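Local coordinates for protein succinylglutamate desuccinylase/aspartoacylase (Ruegeria sp. TM1040, PDB 3NA6) that probably hydrolyses the amide bond of N-acylated amino acids as a zinc-dependent succinylglutamate desuccinylase/aspartoacylase-type hydrolase, at residues Ser8-Leu13 against His20-Leu25; Ile41-Asn46 against Thr82-Ile87; Gly49-Leu54 against Met137-Val142. All coordinates share one frame; numbering follows the deposited sequence.

In the fold
The three contacts belong to one mixed β-sheet and step inward from the strand outermost within this chain. Interaction 1 pairs that strand, 8-9, with 17-26, interaction 2 pairs strand 36-46 with 83-88, and interaction 3 pairs strand 51-55 with 140-143. Strands 17-26 and 36-46 are neighbours, as are 83-88 and 51-55, so the contacts form a continuous run. Centres of interactions 1 and 2 lie about 13 Å apart, those of 2 and 3 about 9 Å, and those of 1 and 3 about 17 Å. Interaction 1 closes before interaction 2 opens, whereas the segments of 2 and 3 alternate along the chain, tying an antiparallel margin to the parallel centre of the predicted catalytic domain.

Interaction 1: Ser8-Leu13 against His20-Leu25; sequences SPTIPL and HGFLKL
Ser8 and Pro9 pair with Lys24 and Leu23 in a β-hairpin of the large mixed sheet, its strand 8-9, outermost within this chain, running antiparallel to strand 17-26. Ser8 and Lys24 make a hydrogen-bonded pair with two reciprocal backbone bonds, Ser8 N to Lys24 O and Lys24 N to Ser8 O, each 3.1 Å. Pro9 has no N-H to give and occupies the next, non-hydrogen-bonded position, where its CA instead approaches Phe22 O at 3.3 Å in a CA-H...O contact. On the face shared by Pro9 and Leu23 the pyrrolidine ring meets the leucine side chain obliquely, with Pro9 CB 4.0 Å from Leu23 CD2.

Beyond the strand, Thr10 prolongs the ladder with its side chain. Its backbone N donates to Phe22 O at 2.8 Å, while the return bond runs from Phe22 N to the hydroxyl Thr10 OG1, also 2.8 Å. This is possible because OG1 sits between the backbone N and the carbonyl carbon (chi1 66°), which turns it onto strand 17-26. Gly21, without a side chain, lets OG1 come to within 3.4 Å of its CA, and the methyl CG2 of Ile11 settles over His20 O.

At the other end a water links Ser8 OG, Lys24 O and Lys24 NZ, accepting from the ammonium and donating to the carbonyl. The same lysine makes a cation-pi contact with Phe261 of a neighbouring subunit. Polar side chains thus serve both ends of this short pairing: a hydroxyl stands in for a carbonyl acceptor at one, and a water ties the ammonium to the backbone at the other.

Interaction 2: Ile41-Asn46 against Thr82-Ile87; sequences ITVIQN and TGRLII. With CA (calcium ion), chain C.
The antiparallel pairing of strands 36-46 and 83-88 runs down to a calcium site at Thr82, with Asn46 and Gly83 forming its last rung. Thr82 OG1 binds the calcium ion at 2.6 Å, and four waters and Gly237 O complete the coordination; a chi1 of 54° presents the hydroxyl to the ion.

Six backbone bonds join the strands, in pairs at Thr42-Ile87, Ile44-Leu85 and Asn46-Gly83. The shortest, Leu85 N to Ile44 O, measures 2.7 Å, and the N-H of Ile87 points almost straight at Thr42 O (170°). Gly83 adopts backbone angles at which a side chain would strike the preceding carbonyl, so the last rung calls for glycine. The pair lies within the mixed sheet, with strand 17-26 beside 36-46 and strand 51-55 parallel to 83-88 on the other edge. On the face of Thr42, Ile44, Leu85 and Ile87 the two isoleucine tips meet, Ile44 CD1 4.2 Å from Ile87 CD1, and helix 64-75 packs against Thr42 and Ile87.

The opposite face carries Val43, Gln45, Arg84 and Ile86. Here Gln45 OE1 lies 3.4 Å from Arg84 CD, its amide plane turned 65° from the guanidinium, while Gln45 NE2 is held by Asp16. Val43 CG1 touches the same methylene at 3.9 Å, and Ile86 CD1 lies over one face of the guanidinium, offset toward its rim. The charged group donates to Leu13 O through NH1 and to Thr51 OG1 through NE. A leucine in place of Arg84 would probably leave Leu13 O and Thr51 OG1 without these donors, and Ile86 CD1 without its flat partner. Alongside, Ile41 CD1 lies 3.8 Å from Ile86 CG2.

Interaction 3: Gly49-Leu54 against Met137-Val142; sequences GKTALL and MADVAV
Asp139 reaches back to Thr51 just ahead of the parallel pairing of strands 51-55 and 140-143. From its CB, 3.6 Å from Thr51 O, the side chain leaves with CG anti to the carbonyl carbon and beside its own backbone N (chi1 -58°), which swings the carboxylate toward the backbone of Thr51. CG passes 3.9 Å from Thr51 N, and OD2 accepts the N-H of Thr51 at 2.9 Å on its anti lone pair. The bond is nearly straight, 171° at the hydrogen. OD2 also rests against Lys50 CA.

In return, Asp139 N donates to Thr51 O at 2.9 Å, and Val140 N adds a weak bond to the same oxygen, which therefore takes two consecutive amides. Asp139 thus engages both the N-H and the carbonyl of Thr51, joining the segments just before the regular parallel bonding, Leu53 N to Val140 O and Val142 N to Leu53 O.

Two of the three bridged pairs also meet through their side chains. Ala52 CB meets Val140 CG2 at 3.6 Å, and Leu54 lies side by side with Val142, CD2 to CG2 3.5 Å. Leu53 CB instead touches Ala138 CB, of a residue not paired with it, at 3.9 Å. Lys50 runs across Val140 at about a right angle, its CD against CG1.

Helix 219-235 packs over the face of Ala52, Leu54 and Val142, and helix 195-200 over that of Leu53 and Ala141. Strand 83-88 adjoins 51-55 on its other edge and strand 205-210 lies beyond 140-143, which places this pair inside the sheet, between the helical layers of an α/β domain.

Interaction 1: Ser8-Leu13 against His20-Leu25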
ATOM      1  N   SER A   8      -5.225  18.576  26.040  1.00 26.13           N
ATOM      2  CA  SER A   8      -6.187  19.299  26.863  1.00 31.68           C
ATOM      3  C   SER A   8      -7.569  18.675  26.771  1.00 29.96           C
ATOM      4  O   SER A   8      -8.090  18.476  25.680  1.00 29.20           O
ATOM      5  CB  SER A   8      -6.269  20.801  26.543  1.00 33.26           C
ATOM      6  OG  SER A   8      -6.079  21.034  25.181  1.00 43.01           O
ATOM      7  N   PRO A   9      -8.150  18.347  27.928  1.00 27.59           N
ATOM      8  CA  PRO A   9      -9.489  17.803  27.947  1.00 26.44           C
ATOM      9  C   PRO A   9     -10.499  18.822  27.520  1.00 24.98           C
ATOM     10  O   PRO A   9     -10.291  20.024  27.709  1.00 24.65           O
ATOM     11  CB  PRO A   9      -9.713  17.413  29.413  1.00 29.26           C
ATOM     12  CG  PRO A   9      -8.413  17.501  30.082  1.00 33.91           C
ATOM     13  CD  PRO A   9      -7.547  18.397  29.272  1.00 32.76           C
ATOM     14  N   THR A  10     -11.558  18.353  26.884  1.00 25.38           N
ATOM     15  CA  THR A  10     -12.688  19.192  26.526  1.00 24.22           C
ATOM     16  C   THR A  10     -13.704  19.277  27.676  1.00 26.06           C
ATOM     17  O   THR A  10     -14.717  19.941  27.560  1.00 29.30           O
ATOM     18  CB  THR A  10     -13.416  18.665  25.265  1.00 23.39           C
ATOM     19  OG1 THR A  10     -14.043  17.394  25.528  1.00 23.02           O
ATOM     20  CG2 THR A  10     -12.453  18.538  24.116  1.00 26.77           C
ATOM     21  N   ILE A  11     -13.458  18.576  28.769  1.00 25.20           N
ATOM     22  CA  ILE A  11     -14.328  18.611  29.933  1.00 24.28           C
ATOM     23  C   ILE A  11     -13.464  18.782  31.161  1.00 26.04           C
ATOM     24  O   ILE A  11     -12.255  18.489  31.122  1.00 26.25           O
ATOM     25  CB  ILE A  11     -15.118  17.318  30.125  1.00 25.48           C
ATOM     26  CG1 ILE A  11     -14.191  16.111  30.059  1.00 22.85           C
ATOM     27  CG2 ILE A  11     -16.251  17.220  29.134  1.00 23.04           C
ATOM     28  CD1 ILE A  11     -14.793  14.822  30.675  1.00 23.43           C
ATOM     29  N   PRO A  12     -14.058  19.273  32.247  1.00 27.20           N
ATOM     30  CA  PRO A  12     -13.288  19.266  33.496  1.00 29.45           C
ATOM     31  C   PRO A  12     -13.154  17.824  33.974  1.00 28.94           C
ATOM     32  O   PRO A  12     -14.040  16.987  33.664  1.00 26.75           O
ATOM     33  CB  PRO A  12     -14.176  20.049  34.452  1.00 27.87           C
ATOM     34  CG  PRO A  12     -15.607  19.794  33.919  1.00 33.62           C
ATOM     35  CD  PRO A  12     -15.421  19.824  32.421  1.00 26.96           C
ATOM     36  N   LEU A  13     -12.087  17.542  34.723  1.00 26.15           N
ATOM     37  CA  LEU A  13     -11.808  16.173  35.198  1.00 25.45           C
ATOM     38  C   LEU A  13     -12.078  16.015  36.686  1.00 26.04           C
ATOM     39  O   LEU A  13     -12.011  14.900  37.204  1.00 27.61           O
ATOM     40  CB  LEU A  13     -10.350  15.787  34.917  1.00 22.74           C
ATOM     41  CG  LEU A  13      -9.908  15.888  33.457  1.00 27.87           C
ATOM     42  CD1 LEU A  13      -8.465  15.482  33.290  1.00 26.42           C
ATOM     43  CD2 LEU A  13     -10.811  15.088  32.548  1.00 22.53           C
ATOM     44  N   HIS A  20     -18.930  13.967  29.653  1.00 21.88           N
ATOM     45  CA  HIS A  20     -18.479  13.178  28.514  1.00 24.38           C
ATOM     46  C   HIS A  20     -17.785  14.109  27.535  1.00 23.43           C
ATOM     47  O   HIS A  20     -18.346  15.128  27.115  1.00 23.50           O
ATOM     48  CB  HIS A  20     -19.659  12.528  27.780  1.00 23.96           C
ATOM     49  CG  HIS A  20     -20.588  11.737  28.660  1.00 24.64           C
ATOM     50  ND1 HIS A  20     -20.207  10.576  29.306  1.00 19.93           N
ATOM     51  CD2 HIS A  20     -21.909  11.901  28.929  1.00 25.59           C
ATOM     52  CE1 HIS A  20     -21.244  10.084  29.961  1.00 27.72           C
ATOM     53  NE2 HIS A  20     -22.292  10.862  29.744  1.00 26.71           N
ATOM     54  N   GLY A  21     -16.569  13.758  27.157  1.00 23.76           N
ATOM     55  CA  GLY A  21     -15.823  14.566  26.223  1.00 22.41           C
ATOM     56  C   GLY A  21     -14.623  13.846  25.678  1.00 23.31           C
ATOM     57  O   GLY A  21     -14.696  12.644  25.418  1.00 23.94           O
ATOM     58  N   PHE A  22     -13.534  14.600  25.482  1.00 19.96           N
ATOM     59  CA  PHE A  22     -12.347  14.106  24.801  1.00 20.85           C
ATOM     60  C   PHE A  22     -11.068  14.634  25.404  1.00 21.96           C
ATOM     61  O   PHE A  22     -11.040  15.717  25.940  1.00 21.57           O
ATOM     62  CB  PHE A  22     -12.368  14.482  23.314  1.00 19.06           C
ATOM     63  CG  PHE A  22     -13.671  14.151  22.642  1.00 21.52           C
ATOM     64  CD1 PHE A  22     -13.913  12.868  22.158  1.00 26.10           C
ATOM     65  CD2 PHE A  22     -14.688  15.090  22.580  1.00 27.28           C
ATOM     66  CE1 PHE A  22     -15.137  12.542  21.605  1.00 23.15           C
ATOM     67  CE2 PHE A  22     -15.915  14.756  22.030  1.00 26.66           C
ATOM     68  CZ  PHE A  22     -16.121  13.481  21.540  1.00 22.59           C
ATOM     69  N   LEU A  23     -10.013  13.830  25.318  1.00 22.05           N
ATOM     70  CA  LEU A  23      -8.666  14.323  25.454  1.00 20.90           C
ATOM     71  C   LEU A  23      -8.192  14.728  24.046  1.00 22.55           C
ATOM     72  O   LEU A  23      -8.011  13.883  23.156  1.00 21.65           O
ATOM     73  CB  LEU A  23      -7.768  13.216  26.022  1.00 22.50           C
ATOM     74  CG  LEU A  23      -8.224  12.641  27.374  1.00 21.85           C
ATOM     75  CD1 LEU A  23      -7.247  11.597  27.864  1.00 18.79           C
ATOM     76  CD2 LEU A  23      -8.398  13.724  28.408  1.00 20.55           C
ATOM     77  N   LYS A  24      -8.045  16.016  23.829  1.00 19.59           N
ATOM     78  CA  LYS A  24      -7.567  16.528  22.556  1.00 22.01           C
ATOM     79  C   LYS A  24      -6.050  16.529  22.488  1.00 22.75           C
ATOM     80  O   LYS A  24      -5.362  17.279  23.197  1.00 24.56           O
ATOM     81  CB  LYS A  24      -8.108  17.935  22.340  1.00 24.48           C
ATOM     82  CG  LYS A  24      -7.895  18.532  20.946  1.00 27.56           C
ATOM     83  CD  LYS A  24      -8.780  19.825  20.799  1.00 31.74           C
ATOM     84  CE  LYS A  24      -7.989  21.055  20.383  1.00 40.29           C
ATOM     85  NZ  LYS A  24      -6.674  21.355  21.052  1.00 36.62           N
ATOM     86  N   LEU A  25      -5.529  15.661  21.641  1.00 21.00           N
ATOM     87  CA  LEU A  25      -4.087  15.559  21.433  1.00 22.80           C
ATOM     88  C   LEU A  25      -3.812  16.144  20.069  1.00 24.02           C
ATOM     89  O   LEU A  25      -4.204  15.554  19.065  1.00 22.43           O
ATOM     90  CB  LEU A  25      -3.696  14.084  21.501  1.00 23.72           C
ATOM     91  CG  LEU A  25      -2.321  13.597  21.083  1.00 22.93           C
ATOM     92  CD1 LEU A  25      -1.285  14.438  21.752  1.00 35.51           C
ATOM     93  CD2 LEU A  25      -2.257  12.114  21.477  1.00 22.08           C
TER
HETATM   94  O   HOH W   1      -4.935  20.188  22.841  1.00 35.12           O

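Interaction 2: Ile41-Asn46 against Thr82-Ile87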
ATOM      1  N   ILE A  41     -13.456  10.258  26.632  1.00 21.43           N
ATOM      2  CA  ILE A  41     -13.291  10.153  28.065  1.00 22.22           C
ATOM      3  C   ILE A  41     -14.598  10.538  28.745  1.00 23.47           C
ATOM      4  O   ILE A  41     -15.303  11.427  28.284  1.00 22.42           O
ATOM      5  CB  ILE A  41     -12.102  11.026  28.565  1.00 22.46           C
ATOM      6  CG1 ILE A  41     -11.847  10.819  30.079  1.00 25.21           C
ATOM      7  CG2 ILE A  41     -12.299  12.507  28.205  1.00 21.61           C
ATOM      8  CD1 ILE A  41     -10.479  11.348  30.510  1.00 19.14           C
ATOM      9  N   THR A  42     -14.931   9.827  29.819  1.00 24.64           N
ATOM     10  CA  THR A  42     -16.043  10.190  30.681  1.00 24.01           C
ATOM     11  C   THR A  42     -15.515  10.297  32.107  1.00 23.78           C
ATOM     12  O   THR A  42     -14.733   9.444  32.561  1.00 26.00           O
ATOM     13  CB  THR A  42     -17.178   9.147  30.623  1.00 23.77           C
ATOM     14  OG1 THR A  42     -17.883   9.260  29.386  1.00 18.96           O
ATOM     15  CG2 THR A  42     -18.159   9.376  31.756  1.00 24.45           C
ATOM     16  N   VAL A  43     -15.906  11.351  32.805  1.00 22.65           N
ATOM     17  CA  VAL A  43     -15.616  11.481  34.245  1.00 21.51           C
ATOM     18  C   VAL A  43     -16.931  11.520  34.967  1.00 23.32           C
ATOM     19  O   VAL A  43     -17.847  12.279  34.571  1.00 22.37           O
ATOM     20  CB  VAL A  43     -14.809  12.730  34.587  1.00 24.08           C
ATOM     21  CG1 VAL A  43     -14.585  12.819  36.120  1.00 22.48           C
ATOM     22  CG2 VAL A  43     -13.491  12.716  33.807  1.00 19.66           C
ATOM     23  N   ILE A  44     -17.046  10.663  35.986  1.00 23.42           N
ATOM     24  CA  ILE A  44     -18.182  10.678  36.918  1.00 24.61           C
ATOM     25  C   ILE A  44     -17.650  10.824  38.354  1.00 23.39           C
ATOM     26  O   ILE A  44     -16.881   9.978  38.820  1.00 26.05           O
ATOM     27  CB  ILE A  44     -19.054   9.391  36.816  1.00 23.72           C
ATOM     28  CG1 ILE A  44     -19.459   9.128  35.358  1.00 27.36           C
ATOM     29  CG2 ILE A  44     -20.289   9.503  37.747  1.00 21.71           C
ATOM     30  CD1 ILE A  44     -20.160   7.770  35.117  1.00 24.60           C
ATOM     31  N   GLN A  45     -18.078  11.889  39.032  1.00 23.69           N
ATOM     32  CA  GLN A  45     -17.593  12.248  40.364  1.00 24.48           C
ATOM     33  C   GLN A  45     -18.737  12.696  41.272  1.00 26.24           C
ATOM     34  O   GLN A  45     -19.628  13.446  40.857  1.00 24.03           O
ATOM     35  CB  GLN A  45     -16.539  13.348  40.282  1.00 25.48           C
ATOM     36  CG  GLN A  45     -16.123  13.922  41.634  1.00 23.29           C
ATOM     37  CD  GLN A  45     -15.105  15.004  41.510  1.00 24.92           C
ATOM     38  OE1 GLN A  45     -13.978  14.773  41.042  1.00 25.44           O
ATOM     39  NE2 GLN A  45     -15.485  16.216  41.913  1.00 27.59           N
ATOM     40  N   ASN A  46     -18.709  12.225  42.512  1.00 25.58           N
ATOM     41  CA  ASN A  46     -19.768  12.513  43.463  1.00 25.49           C
ATOM     42  C   ASN A  46     -19.326  12.117  44.854  1.00 26.33           C
ATOM     43  O   ASN A  46     -18.765  11.042  45.039  1.00 27.67           O
ATOM     44  CB  ASN A  46     -21.027  11.752  43.086  1.00 25.84           C
ATOM     45  CG  ASN A  46     -22.216  12.076  43.993  1.00 27.20           C
ATOM     46  OD1 ASN A  46     -22.634  11.252  44.802  1.00 34.10           O
ATOM     47  ND2 ASN A  46     -22.738  13.283  43.870  1.00 22.35           N
ATOM     48  N   THR A  82     -19.528   7.191  44.884  1.00 27.27           N
ATOM     49  CA  THR A  82     -18.868   7.853  46.029  1.00 24.41           C
ATOM     50  C   THR A  82     -17.364   7.847  45.764  1.00 25.07           C
ATOM     51  O   THR A  82     -16.667   6.873  46.052  1.00 22.82           O
ATOM     52  CB  THR A  82     -19.187   7.146  47.350  1.00 28.56           C
ATOM     53  OG1 THR A  82     -18.859   5.755  47.236  1.00 25.99           O
ATOM     54  CG2 THR A  82     -20.705   7.307  47.707  1.00 25.26           C
ATOM     55  N   GLY A  83     -16.879   8.933  45.168  1.00 23.16           N
ATOM     56  CA  GLY A  83     -15.526   8.979  44.635  1.00 23.34           C
ATOM     57  C   GLY A  83     -15.589   9.490  43.202  1.00 22.12           C
ATOM     58  O   GLY A  83     -16.415  10.344  42.872  1.00 23.35           O
ATOM     59  N   ARG A  84     -14.713   8.947  42.372  1.00 21.17           N
ATOM     60  CA  ARG A  84     -14.573   9.376  40.995  1.00 22.13           C
ATOM     61  C   ARG A  84     -14.216   8.227  40.097  1.00 23.66           C
ATOM     62  O   ARG A  84     -13.307   7.441  40.395  1.00 20.98           O
ATOM     63  CB  ARG A  84     -13.509  10.442  40.880  1.00 21.87           C
ATOM     64  CG  ARG A  84     -13.298  10.941  39.430  1.00 21.63           C
ATOM     65  CD  ARG A  84     -12.510  12.226  39.369  1.00 19.24           C
ATOM     66  NE  ARG A  84     -11.254  12.137  40.120  1.00 21.03           N
ATOM     67  CZ  ARG A  84     -10.266  13.028  40.046  1.00 27.23           C
ATOM     68  NH1 ARG A  84     -10.338  14.081  39.237  1.00 26.56           N
ATOM     69  NH2 ARG A  84      -9.184  12.846  40.783  1.00 25.98           N
ATOM     70  N   LEU A  85     -14.920   8.150  38.972  1.00 24.29           N
ATOM     71  CA  LEU A  85     -14.538   7.266  37.873  1.00 21.12           C
ATOM     72  C   LEU A  85     -13.951   8.093  36.719  1.00 20.91           C
ATOM     73  O   LEU A  85     -14.590   8.993  36.248  1.00 21.87           O
ATOM     74  CB  LEU A  85     -15.771   6.481  37.397  1.00 20.82           C
ATOM     75  CG  LEU A  85     -16.494   5.619  38.435  1.00 18.61           C
ATOM     76  CD1 LEU A  85     -17.829   5.116  37.860  1.00 23.23           C
ATOM     77  CD2 LEU A  85     -15.616   4.446  38.894  1.00 16.82           C
ATOM     78  N   ILE A  86     -12.726   7.809  36.274  1.00 20.04           N
ATOM     79  CA  ILE A  86     -12.203   8.393  35.023  1.00 17.78           C
ATOM     80  C   ILE A  86     -12.156   7.225  34.026  1.00 19.75           C
ATOM     81  O   ILE A  86     -11.339   6.285  34.196  1.00 18.46           O
ATOM     82  CB  ILE A  86     -10.823   9.001  35.188  1.00 16.37           C
ATOM     83  CG1 ILE A  86     -10.871  10.114  36.234  1.00 21.48           C
ATOM     84  CG2 ILE A  86     -10.317   9.577  33.863  1.00 23.67           C
ATOM     85  CD1 ILE A  86      -9.498  10.638  36.686  1.00 18.18           C
ATOM     86  N   ILE A  87     -13.059   7.263  33.037  1.00 18.37           N
ATOM     87  CA  ILE A  87     -13.323   6.145  32.141  1.00 19.44           C
ATOM     88  C   ILE A  87     -12.812   6.477  30.724  1.00 20.58           C
ATOM     89  O   ILE A  87     -13.274   7.425  30.102  1.00 21.21           O
ATOM     90  CB  ILE A  87     -14.831   5.868  32.039  1.00 20.68           C
ATOM     91  CG1 ILE A  87     -15.456   5.771  33.440  1.00 21.19           C
ATOM     92  CG2 ILE A  87     -15.064   4.600  31.174  1.00 20.33           C
ATOM     93  CD1 ILE A  87     -16.993   5.554  33.474  1.00 18.22           C
TER
HETATM   94 CA    CA C 332     -18.000   4.496  49.325  1.00 50.64          CA
HETATM   95  O   HOH W   2     -16.033   6.214  49.123  1.00 21.13           O
HETATM   96  O   HOH W   3     -19.343   2.424  49.616  1.00 30.91           O
HETATM   97  O   HOH W   4     -16.375   3.467  50.993  1.00 34.30           O
HETATM   98  O   HOH W   5     -19.181   6.090  50.889  1.00 32.77           O

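Interaction 3: Gly49-Leu54 against Met137-Val142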
ATOM      1  N   GLY A  49     -14.512   9.734  47.989  1.00 24.61           N
ATOM      2  CA  GLY A  49     -13.928   8.413  47.842  1.00 25.60           C
ATOM      3  C   GLY A  49     -12.740   8.367  46.920  1.00 24.83           C
ATOM      4  O   GLY A  49     -12.247   9.400  46.438  1.00 21.85           O
ATOM      5  N   LYS A  50     -12.310   7.144  46.645  1.00 23.11           N
ATOM      6  CA  LYS A  50     -11.214   6.923  45.730  1.00 21.99           C
ATOM      7  C   LYS A  50     -11.552   7.387  44.312  1.00 22.81           C
ATOM      8  O   LYS A  50     -12.740   7.479  43.900  1.00 21.31           O
ATOM      9  CB  LYS A  50     -10.871   5.436  45.672  1.00 23.03           C
ATOM     10  CG  LYS A  50     -10.279   4.807  46.928  1.00 25.30           C
ATOM     11  CD  LYS A  50      -9.725   3.444  46.574  1.00 29.88           C
ATOM     12  CE  LYS A  50      -9.695   2.501  47.754  1.00 36.22           C
ATOM     13  NZ  LYS A  50      -8.534   2.701  48.626  1.00 30.52           N
ATOM     14  N   THR A  51     -10.485   7.686  43.568  1.00 21.65           N
ATOM     15  CA  THR A  51     -10.564   7.867  42.142  1.00 20.46           C
ATOM     16  C   THR A  51     -10.013   6.612  41.515  1.00 22.13           C
ATOM     17  O   THR A  51      -8.941   6.151  41.910  1.00 20.88           O
ATOM     18  CB  THR A  51      -9.734   9.064  41.665  1.00 22.95           C
ATOM     19  OG1 THR A  51     -10.310  10.282  42.169  1.00 22.01           O
ATOM     20  CG2 THR A  51      -9.667   9.073  40.090  1.00 19.91           C
ATOM     21  N   ALA A  52     -10.763   6.043  40.569  1.00 22.17           N
ATOM     22  CA  ALA A  52     -10.298   4.923  39.758  1.00 21.02           C
ATOM     23  C   ALA A  52     -10.133   5.388  38.319  1.00 22.22           C
ATOM     24  O   ALA A  52     -11.012   6.059  37.754  1.00 22.27           O
ATOM     25  CB  ALA A  52     -11.253   3.736  39.825  1.00 17.16           C
ATOM     26  N   LEU A  53      -8.993   5.011  37.741  1.00 22.59           N
ATOM     27  CA  LEU A  53      -8.702   5.209  36.345  1.00 21.87           C
ATOM     28  C   LEU A  53      -8.881   3.884  35.617  1.00 22.12           C
ATOM     29  O   LEU A  53      -8.171   2.896  35.870  1.00 22.33           O
ATOM     30  CB  LEU A  53      -7.296   5.755  36.163  1.00 23.25           C
ATOM     31  CG  LEU A  53      -6.855   6.137  34.732  1.00 22.54           C
ATOM     32  CD1 LEU A  53      -7.747   7.243  34.109  1.00 23.76           C
ATOM     33  CD2 LEU A  53      -5.383   6.559  34.740  1.00 20.67           C
ATOM     34  N   LEU A  54      -9.838   3.883  34.700  1.00 17.88           N
ATOM     35  CA  LEU A  54     -10.333   2.666  34.035  1.00 19.34           C
ATOM     36  C   LEU A  54     -10.053   2.753  32.537  1.00 18.68           C
ATOM     37  O   LEU A  54     -10.528   3.683  31.862  1.00 20.29           O
ATOM     38  CB  LEU A  54     -11.827   2.476  34.283  1.00 19.26           C
ATOM     39  CG  LEU A  54     -12.235   2.638  35.766  1.00 20.66           C
ATOM     40  CD1 LEU A  54     -13.703   2.768  35.892  1.00 18.27           C
ATOM     41  CD2 LEU A  54     -11.681   1.475  36.559  1.00 21.55           C
HETATM   42  N   MSE A 137      -3.736  11.584  39.809  0.50 24.77           N
HETATM   43  CA  MSE A 137      -5.008  11.896  40.430  0.50 24.74           C
HETATM   44  C   MSE A 137      -5.788  10.646  40.751  0.50 24.63           C
HETATM   45  O   MSE A 137      -6.839  10.735  41.367  0.50 25.12           O
HETATM   46  CB  MSE A 137      -5.818  12.817  39.529  0.50 25.19           C
HETATM   47  CG  MSE A 137      -5.211  14.199  39.424  0.50 23.75           C
HETATM   48 SE   MSE A 137      -6.459  15.432  38.629  0.38 28.41          SE
HETATM   49  CE  MSE A 137      -7.362  14.202  37.363  0.50 12.60           C
ATOM     50  N   ALA A 138      -5.270   9.476  40.369  1.00 24.19           N
ATOM     51  CA  ALA A 138      -5.943   8.207  40.676  1.00 24.97           C
ATOM     52  C   ALA A 138      -5.366   7.515  41.888  1.00 25.68           C
ATOM     53  O   ALA A 138      -4.154   7.520  42.091  1.00 23.59           O
ATOM     54  CB  ALA A 138      -5.876   7.248  39.477  1.00 23.28           C
ATOM     55  N   ASP A 139      -6.230   6.826  42.635  1.00 26.66           N
ATOM     56  CA  ASP A 139      -5.773   5.935  43.704  1.00 26.13           C
ATOM     57  C   ASP A 139      -5.558   4.500  43.224  1.00 24.91           C
ATOM     58  O   ASP A 139      -4.654   3.771  43.712  1.00 23.60           O
ATOM     59  CB  ASP A 139      -6.797   5.987  44.827  1.00 27.50           C
ATOM     60  CG  ASP A 139      -6.983   7.396  45.345  1.00 28.77           C
ATOM     61  OD1 ASP A 139      -6.014   7.939  45.905  1.00 35.34           O
ATOM     62  OD2 ASP A 139      -8.063   7.980  45.128  1.00 24.57           O
ATOM     63  N   VAL A 140      -6.372   4.102  42.256  1.00 22.30           N
ATOM     64  CA  VAL A 140      -6.342   2.731  41.730  1.00 19.81           C
ATOM     65  C   VAL A 140      -6.529   2.767  40.232  1.00 20.25           C
ATOM     66  O   VAL A 140      -7.004   3.775  39.670  1.00 23.08           O
ATOM     67  CB  VAL A 140      -7.432   1.863  42.411  1.00 21.58           C
ATOM     68  CG1 VAL A 140      -7.232   1.900  43.909  1.00 21.18           C
ATOM     69  CG2 VAL A 140      -8.851   2.349  42.046  1.00 20.56           C
ATOM     70  N   ALA A 141      -6.123   1.700  39.561  1.00 21.89           N
ATOM     71  CA  ALA A 141      -6.293   1.579  38.103  1.00 22.29           C
ATOM     72  C   ALA A 141      -6.796   0.181  37.736  1.00 21.65           C
ATOM     73  O   ALA A 141      -6.382  -0.806  38.328  1.00 19.90           O
ATOM     74  CB  ALA A 141      -4.985   1.858  37.359  1.00 21.04           C
ATOM     75  N   VAL A 142      -7.655   0.127  36.724  1.00 22.80           N
ATOM     76  CA  VAL A 142      -8.113  -1.118  36.104  1.00 20.64           C
ATOM     77  C   VAL A 142      -7.846  -1.018  34.623  1.00 21.86           C
ATOM     78  O   VAL A 142      -8.343  -0.101  33.967  1.00 23.66           O
ATOM     79  CB  VAL A 142      -9.619  -1.408  36.346  1.00 23.69           C
ATOM     80  CG1 VAL A 142      -9.973  -2.780  35.773  1.00 22.52           C
ATOM     81  CG2 VAL A 142      -9.934  -1.342  37.815  1.00 24.27           C
TER